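Local coordinates for protein L-serine ammonia-lyase (Rhizomucor miehei CAU432, PDB 5C3U) that belongs to the pyridoxal-phosphate-dependent enzymes and holds pyridoxal-5'-phosphate in a pocket of its single chain, at residues I71-G76 / N140-P145. Residues are numbered along the deposited sequence; the frame is centred on the assembly and turned at random.
Sequences IQFVCG and NGIYVP
In the four-stranded parallel sheet of this pyridoxal-phosphate-dependent enzyme, strand 72-75 pairs with the edge strand 141-143, setting Phe73 against Ile142 and Val74 against Tyr143. As in any parallel pair, Gln72 and Val74 each use both N and O to reach the residues flanking their partners Gly141 and Tyr143: Gln72 N donates to Asn140 O, Gln72 O accepts from Ile142 N at 2.8 Å, Val74 N donates to Ile142 O, and Val74 O accepts from Val144 N at 2.9 Å. Strand 95-100 takes the other side of 72-75 through Phe73 and Cys75. At the start of the pair a water bridges the segments, donating a hydrogen bond to Gln72 OE1 and accepting one from Asn140 N, while Asn140 OD1 is held by Arg67.

On the face of Phe73 and Ile142, the two side chains lie alongside each other, and Ile142 CG2 comes within 3.3 Å of Phe73 CD1. With Ile142 CG1 anti to the backbone N (chi1 168°), CG2 sits between N and the carbonyl carbon, and this branch meets the ring. Val144 CG2 reaches the same Phe73 CD1 at 3.7 Å, and helices 52-67 and 79-92 pack over this apolar group. On the other face, the Tyr143 ring leans toward the end of strand 72-75, with Val74 O over one of its faces, 3.3 Å from Tyr143 CD1. Past the last backbone bond, its hydroxyl, also hydrogen-bonded to Ser77 OG, takes the next N-H: Gly76 N donates to Tyr143 OH at 2.9 Å, with an N-H...O angle of 157°.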
ATOM      1  N   ILE A  71     -14.786  22.517   1.724  1.00 31.37           N
ATOM      2  CA  ILE A  71     -13.428  22.263   2.188  1.00 31.66           C
ATOM      3  C   ILE A  71     -12.471  22.150   1.013  1.00 29.55           C
ATOM      4  O   ILE A  71     -12.886  22.091  -0.148  1.00 28.97           O
ATOM      5  CB  ILE A  71     -13.355  20.972   3.020  1.00 32.57           C
ATOM      6  CG1 ILE A  71     -13.918  19.782   2.207  1.00 33.45           C
ATOM      7  CG2 ILE A  71     -14.069  21.176   4.350  1.00 33.39           C
ATOM      8  CD1 ILE A  71     -13.598  18.425   2.796  1.00 34.75           C
ATOM      9  N   GLN A  72     -11.177  22.149   1.319  1.00 27.99           N
ATOM     10  CA  GLN A  72     -10.167  21.830   0.322  1.00 26.51           C
ATOM     11  C   GLN A  72      -9.423  20.640   0.867  1.00 24.91           C
ATOM     12  O   GLN A  72      -9.033  20.658   2.037  1.00 25.42           O
ATOM     13  CB  GLN A  72      -9.177  22.985   0.121  1.00 28.55           C
ATOM     14  CG  GLN A  72      -9.800  24.295  -0.340  1.00 34.23           C
ATOM     15  CD  GLN A  72     -10.197  25.183   0.824  1.00 37.57           C
ATOM     16  OE1 GLN A  72      -9.472  25.281   1.815  1.00 39.46           O
ATOM     17  NE2 GLN A  72     -11.357  25.829   0.715  1.00 39.15           N
ATOM     18  N   PHE A  73      -9.230  19.595   0.057  1.00 24.36           N
ATOM     19  CA  PHE A  73      -8.313  18.548   0.501  1.00 23.79           C
ATOM     20  C   PHE A  73      -6.908  18.960   0.077  1.00 23.02           C
ATOM     21  O   PHE A  73      -6.732  19.482  -1.002  1.00 24.53           O
ATOM     22  CB  PHE A  73      -8.646  17.197  -0.138  1.00 23.87           C
ATOM     23  CG  PHE A  73      -9.868  16.522   0.428  1.00 25.05           C
ATOM     24  CD1 PHE A  73      -9.905  16.124   1.765  1.00 27.26           C
ATOM     25  CD2 PHE A  73     -10.937  16.205  -0.381  1.00 27.70           C
ATOM     26  CE1 PHE A  73     -11.022  15.471   2.285  1.00 26.96           C
ATOM     27  CE2 PHE A  73     -12.061  15.552   0.134  1.00 26.57           C
ATOM     28  CZ  PHE A  73     -12.101  15.197   1.470  1.00 25.77           C
ATOM     29  N   VAL A  74      -5.919  18.737   0.932  1.00 21.56           N
ATOM     30  CA  VAL A  74      -4.537  19.102   0.613  1.00 22.53           C
ATOM     31  C   VAL A  74      -3.712  17.835   0.799  1.00 22.03           C
ATOM     32  O   VAL A  74      -3.852  17.136   1.814  1.00 21.64           O
ATOM     33  CB  VAL A  74      -4.021  20.226   1.555  1.00 22.25           C
ATOM     34  CG1 VAL A  74      -2.567  20.580   1.242  1.00 22.69           C
ATOM     35  CG2 VAL A  74      -4.920  21.465   1.443  1.00 23.37           C
ATOM     36  N   CYS A  75      -2.850  17.526  -0.163  1.00 21.67           N
ATOM     37  CA  CYS A  75      -2.048  16.317  -0.042  1.00 20.96           C
ATOM     38  C   CYS A  75      -0.753  16.399  -0.823  1.00 21.06           C
ATOM     39  O   CYS A  75      -0.759  16.810  -1.981  1.00 20.53           O
ATOM     40  CB  CYS A  75      -2.861  15.092  -0.493  1.00 23.44           C
ATOM     41  SG  CYS A  75      -2.092  13.518  -0.043  1.00 25.61           S
ATOM     42  N   GLY A  76       0.335  16.000  -0.170  1.00 19.69           N
ATOM     43  CA  GLY A  76       1.627  15.770  -0.838  1.00 21.84           C
ATOM     44  C   GLY A  76       2.264  14.429  -0.440  1.00 24.70           C
ATOM     45  O   GLY A  76       3.458  14.213  -0.690  1.00 26.30           O
ATOM     46  N   ASN A 140     -10.099  26.245   6.122  1.00 33.13           N
ATOM     47  CA  ASN A 140     -11.065  25.186   5.799  1.00 34.32           C
ATOM     48  C   ASN A 140     -10.416  24.086   4.955  1.00 31.63           C
ATOM     49  O   ASN A 140     -11.087  23.369   4.196  1.00 30.87           O
ATOM     50  CB  ASN A 140     -12.297  25.765   5.092  1.00 35.72           C
ATOM     51  CG  ASN A 140     -13.571  24.965   5.365  1.00 37.63           C
ATOM     52  OD1 ASN A 140     -13.713  24.324   6.405  1.00 40.22           O
ATOM     53  ND2 ASN A 140     -14.509  25.012   4.427  1.00 37.63           N
ATOM     54  N   GLY A 141      -9.097  23.975   5.068  1.00 31.49           N
ATOM     55  CA  GLY A 141      -8.375  22.922   4.364  1.00 28.49           C
ATOM     56  C   GLY A 141      -8.175  21.740   5.279  1.00 29.59           C
ATOM     57  O   GLY A 141      -8.120  21.890   6.494  1.00 30.01           O
ATOM     58  N   ILE A 142      -8.057  20.548   4.702  1.00 26.59           N
ATOM     59  CA  ILE A 142      -7.828  19.358   5.499  1.00 25.98           C
ATOM     60  C   ILE A 142      -6.687  18.592   4.840  1.00 24.76           C
ATOM     61  O   ILE A 142      -6.773  18.252   3.659  1.00 24.45           O
ATOM     62  CB  ILE A 142      -9.105  18.480   5.618  1.00 28.41           C
ATOM     63  CG1 ILE A 142      -8.803  17.112   6.196  1.00 30.15           C
ATOM     64  CG2 ILE A 142      -9.776  18.313   4.280  1.00 30.73           C
ATOM     65  CD1 ILE A 142      -8.453  17.145   7.669  1.00 35.22           C
ATOM     66  N   TYR A 143      -5.621  18.375   5.604  1.00 24.93           N
ATOM     67  CA  TYR A 143      -4.501  17.581   5.122  1.00 24.87           C
ATOM     68  C   TYR A 143      -4.859  16.090   5.152  1.00 24.22           C
ATOM     69  O   TYR A 143      -5.422  15.590   6.128  1.00 23.61           O
ATOM     70  CB  TYR A 143      -3.196  17.830   5.904  1.00 24.90           C
ATOM     71  CG  TYR A 143      -2.058  17.259   5.116  1.00 25.34           C
ATOM     72  CD1 TYR A 143      -1.562  17.953   4.008  1.00 25.67           C
ATOM     73  CD2 TYR A 143      -1.581  15.960   5.364  1.00 26.12           C
ATOM     74  CE1 TYR A 143      -0.568  17.427   3.215  1.00 25.82           C
ATOM     75  CE2 TYR A 143      -0.565  15.416   4.568  1.00 25.90           C
ATOM     76  CZ  TYR A 143      -0.084  16.158   3.487  1.00 26.19           C
ATOM     77  OH  TYR A 143       0.897  15.657   2.653  1.00 26.96           O
ATOM     78  N   VAL A 144      -4.539  15.387   4.063  1.00 23.44           N
ATOM     79  CA  VAL A 144      -4.829  13.955   3.962  1.00 23.70           C
ATOM     80  C   VAL A 144      -3.542  13.167   4.134  1.00 23.95           C
ATOM     81  O   VAL A 144      -2.672  13.182   3.257  1.00 24.42           O
ATOM     82  CB  VAL A 144      -5.478  13.583   2.613  1.00 23.45           C
ATOM     83  CG1 VAL A 144      -5.865  12.101   2.612  1.00 23.72           C
ATOM     84  CG2 VAL A 144      -6.715  14.426   2.374  1.00 24.22           C
ATOM     85  N   PRO A 145      -3.381  12.508   5.291  1.00 26.03           N
ATOM     86  CA  PRO A 145      -2.142  11.754   5.447  1.00 25.97           C
ATOM     87  C   PRO A 145      -2.198  10.446   4.637  1.00 25.54           C
ATOM     88  O   PRO A 145      -3.265  10.064   4.181  1.00 24.38           O
ATOM     89  CB  PRO A 145      -2.093  11.472   6.950  1.00 26.46           C
ATOM     90  CG  PRO A 145      -3.509  11.545   7.418  1.00 25.95           C
ATOM     91  CD  PRO A 145      -4.351  12.252   6.368  1.00 26.78           C
TER
HETATM   92  O   HOH W   1      -9.532  27.273   3.603  1.00 46.49           O